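Local coordinates for DNA polymerase III, gamma subunit-related protein (Thermotoga maritima, PDB 2GNO) that is related to the gamma subunit of DNA polymerase III and probably binds DNA, though its precise role is not established, at residues K104-P109 with S131-V136. Sequence-based numbering, arbitrary orientation. Where two conformers were deposited one is given.
Sequences KALEEP and SRVFRV
R132, in the loop that leads into strand 134-137, lies alongside E107 of the last turn of helix 103-107, and the two side chains run the same way. From its root outward, R132 first sets CB against L106 CB at 4.3 Å. CG then passes E107 CB at 3.8 Å, and CD keeps to the same methylene at 3.7 Å, so the aliphatic half of the arginine rests on the base of the glutamate. The chain is extended from CG to NE, which carries the guanidinium as far as the carboxylate. There NE gives E107 OE1 a weak hydrogen bond of 3.3 Å, bent to 139°, within a salt bridge; CZ passes the same oxygen at 3.8 Å and NH2 stands 3.5 Å from it. Carboxylate and guanidinium planes are turned 46° apart, an oblique meeting rather than a flat two-pronged pair. E107 reaches it with CG set between its backbone N and carbonyl carbon (chi1 69°) and the rest of the chain straight. NH1 has a different anchor, the carbonyl O of T128 in helix 127-130. Farther in, toward the sheet, L106 CD2 meets V133 CG1 at 4.2 Å, and both side chains also pack on L117 of strand 113-119, within the parallel sheet of this P-loop NTPase-like domain. Putting an alanine in place of R132 would probably leave the E107 carboxylate without this cationic mate and T128 O without its NH1 donor, and open a gap beside E107 CB. With a bond this long and bent, at an exposed carboxylate, the salt bridge is probably a modest electrostatic clasp beside a buried apolar contact.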
ATOM      1  N   LYS A 104     -18.368  -0.480 -21.480  1.00 34.92           N
ATOM      2  CA  LYS A 104     -19.839  -0.655 -21.437  1.00 35.54           C
ATOM      3  C   LYS A 104     -20.360  -0.787 -20.000  1.00 35.92           C
ATOM      4  O   LYS A 104     -21.319  -0.103 -19.614  1.00 36.12           O
ATOM      5  CB  LYS A 104     -20.293  -1.856 -22.283  1.00 36.15           C
ATOM      6  N   ALA A 105     -19.724  -1.652 -19.212  1.00 36.09           N
ATOM      7  CA  ALA A 105     -20.107  -1.829 -17.804  1.00 36.28           C
ATOM      8  C   ALA A 105     -19.818  -0.560 -16.990  1.00 34.46           C
ATOM      9  O   ALA A 105     -20.583  -0.237 -16.100  1.00 34.55           O
ATOM     10  CB  ALA A 105     -19.398  -3.027 -17.183  1.00 37.30           C
ATOM     11  N   LEU A 106     -18.728   0.148 -17.288  1.00 34.68           N
ATOM     12  CA  LEU A 106     -18.409   1.394 -16.573  1.00 36.03           C
ATOM     13  C   LEU A 106     -19.371   2.525 -16.901  1.00 37.50           C
ATOM     14  O   LEU A 106     -19.824   3.207 -15.977  1.00 38.20           O
ATOM     15  CB  LEU A 106     -16.968   1.879 -16.800  1.00 36.69           C
ATOM     16  CG  LEU A 106     -15.778   1.213 -16.100  1.00 39.02           C
ATOM     17  CD1 LEU A 106     -14.482   1.782 -16.657  1.00 41.08           C
ATOM     18  CD2 LEU A 106     -15.827   1.371 -14.573  1.00 35.45           C
ATOM     19  N   GLU A 107     -19.679   2.728 -18.190  1.00 37.50           N
ATOM     20  CA  GLU A 107     -20.592   3.812 -18.596  1.00 38.12           C
ATOM     21  C   GLU A 107     -22.031   3.551 -18.194  1.00 37.51           C
ATOM     22  O   GLU A 107     -22.717   4.469 -17.748  1.00 37.55           O
ATOM     23  CB  GLU A 107     -20.523   4.136 -20.100  1.00 39.35           C
ATOM     24  CG  GLU A 107     -21.073   3.101 -21.096  1.00 41.40           C
ATOM     25  CD  GLU A 107     -20.773   3.478 -22.551  1.00 40.89           C
ATOM     26  OE1 GLU A 107     -20.489   4.668 -22.808  1.00 42.21           O
ATOM     27  OE2 GLU A 107     -20.827   2.587 -23.435  1.00 38.70           O
ATOM     28  N   GLU A 108     -22.474   2.305 -18.343  1.00 36.46           N
ATOM     29  CA  GLU A 108     -23.837   1.921 -17.999  1.00 37.51           C
ATOM     30  C   GLU A 108     -23.838   0.665 -17.157  1.00 37.23           C
ATOM     31  O   GLU A 108     -24.159  -0.414 -17.673  1.00 37.90           O
ATOM     32  N   PRO A 109     -23.476   0.791 -15.862  1.00 35.94           N
ATOM     33  CA  PRO A 109     -23.482  -0.401 -15.037  1.00 35.59           C
ATOM     34  C   PRO A 109     -24.916  -0.775 -14.716  1.00 37.03           C
ATOM     35  O   PRO A 109     -25.804   0.073 -14.862  1.00 39.78           O
ATOM     36  CB  PRO A 109     -22.739   0.027 -13.759  1.00 34.37           C
ATOM     37  CG  PRO A 109     -22.318   1.433 -13.951  1.00 33.45           C
ATOM     38  CD  PRO A 109     -23.077   1.987 -15.095  1.00 36.33           C
ATOM     39  N   SER A 131     -13.634   9.577 -18.464  1.00 49.28           N
ATOM     40  CA  SER A 131     -14.906  10.034 -19.035  0.50 48.98           C
ATOM     41  C   SER A 131     -16.127   9.310 -18.469  1.00 48.45           C
ATOM     42  O   SER A 131     -17.228   9.866 -18.438  1.00 47.11           O
ATOM     43  CB  SER A 131     -14.895   9.810 -20.557  0.50 48.96           C
ATOM     44  OG  SER A 131     -16.143  10.131 -21.149  0.50 50.62           O
ATOM     45  N   ARG A 132     -15.929   8.064 -18.046  1.00 48.26           N
ATOM     46  CA  ARG A 132     -17.007   7.227 -17.515  1.00 46.97           C
ATOM     47  C   ARG A 132     -17.054   7.025 -15.989  1.00 46.88           C
ATOM     48  O   ARG A 132     -17.948   6.298 -15.519  1.00 45.81           O
ATOM     49  CB  ARG A 132     -16.943   5.879 -18.240  1.00 47.04           C
ATOM     50  CG  ARG A 132     -17.231   5.978 -19.730  1.00 49.66           C
ATOM     51  CD  ARG A 132     -16.872   4.700 -20.451  1.00 52.34           C
ATOM     52  NE  ARG A 132     -17.315   4.715 -21.846  1.00 50.06           N
ATOM     53  CZ  ARG A 132     -16.712   5.342 -22.857  1.00 51.79           C
ATOM     54  NH1 ARG A 132     -15.625   6.096 -22.677  1.00 49.41           N
ATOM     55  NH2 ARG A 132     -17.236   5.247 -24.077  1.00 55.52           N
ATOM     56  N   VAL A 133     -16.147   7.663 -15.229  1.00 45.61           N
ATOM     57  CA  VAL A 133     -16.115   7.520 -13.758  1.00 46.89           C
ATOM     58  C   VAL A 133     -16.189   8.853 -12.992  1.00 48.89           C
ATOM     59  O   VAL A 133     -15.472   9.806 -13.313  1.00 49.29           O
ATOM     60  CB  VAL A 133     -14.861   6.739 -13.240  1.00 45.06           C
ATOM     61  CG1 VAL A 133     -14.787   5.370 -13.883  1.00 44.51           C
ATOM     62  CG2 VAL A 133     -13.564   7.509 -13.448  1.00 45.81           C
ATOM     63  N   PHE A 134     -17.043   8.883 -11.965  1.00 49.21           N
ATOM     64  CA  PHE A 134     -17.240  10.047 -11.092  1.00 48.97           C
ATOM     65  C   PHE A 134     -16.071  10.076 -10.119  1.00 47.79           C
ATOM     66  O   PHE A 134     -16.004   9.244  -9.211  1.00 47.39           O
ATOM     67  CB  PHE A 134     -18.569   9.878 -10.337  1.00 51.66           C
ATOM     68  CG  PHE A 134     -18.923  11.022  -9.425  1.00 56.86           C
ATOM     69  CD1 PHE A 134     -18.462  11.062  -8.108  1.00 60.08           C
ATOM     70  CD2 PHE A 134     -19.769  12.037  -9.869  1.00 62.20           C
ATOM     71  CE1 PHE A 134     -18.802  12.110  -7.269  1.00 58.95           C
ATOM     72  CE2 PHE A 134     -20.121  13.086  -9.031  1.00 63.34           C
ATOM     73  CZ  PHE A 134     -19.630  13.125  -7.730  1.00 62.62           C
ATOM     74  N   ARG A 135     -15.158  11.029 -10.291  1.00 45.81           N
ATOM     75  CA  ARG A 135     -13.965  11.149  -9.441  1.00 44.52           C
ATOM     76  C   ARG A 135     -14.252  11.724  -8.060  1.00 46.00           C
ATOM     77  O   ARG A 135     -15.030  12.676  -7.932  1.00 44.40           O
ATOM     78  CB  ARG A 135     -12.973  12.067 -10.113  1.00 45.75           C
ATOM     79  CG  ARG A 135     -11.610  12.182  -9.463  1.00 42.63           C
ATOM     80  CD  ARG A 135     -10.888  13.292 -10.184  1.00 41.87           C
ATOM     81  NE  ARG A 135      -9.498  13.457  -9.783  1.00 40.84           N
ATOM     82  CZ  ARG A 135      -8.679  14.374 -10.300  1.00 44.71           C
ATOM     83  NH1 ARG A 135      -9.109  15.223 -11.248  1.00 38.37           N
ATOM     84  NH2 ARG A 135      -7.411  14.436  -9.889  1.00 41.66           N
ATOM     85  N   VAL A 136     -13.563  11.178  -7.048  1.00 46.43           N
ATOM     86  CA  VAL A 136     -13.712  11.592  -5.638  1.00 45.57           C
ATOM     87  C   VAL A 136     -12.346  11.631  -4.974  1.00 43.39           C
ATOM     88  O   VAL A 136     -11.722  10.589  -4.805  1.00 41.83           O
ATOM     89  CB  VAL A 136     -14.638  10.606  -4.865  1.00 45.41           C
ATOM     90  CG1 VAL A 136     -14.737  10.974  -3.387  1.00 43.60           C
ATOM     91  CG2 VAL A 136     -16.013  10.560  -5.516  1.00 49.16           C
TER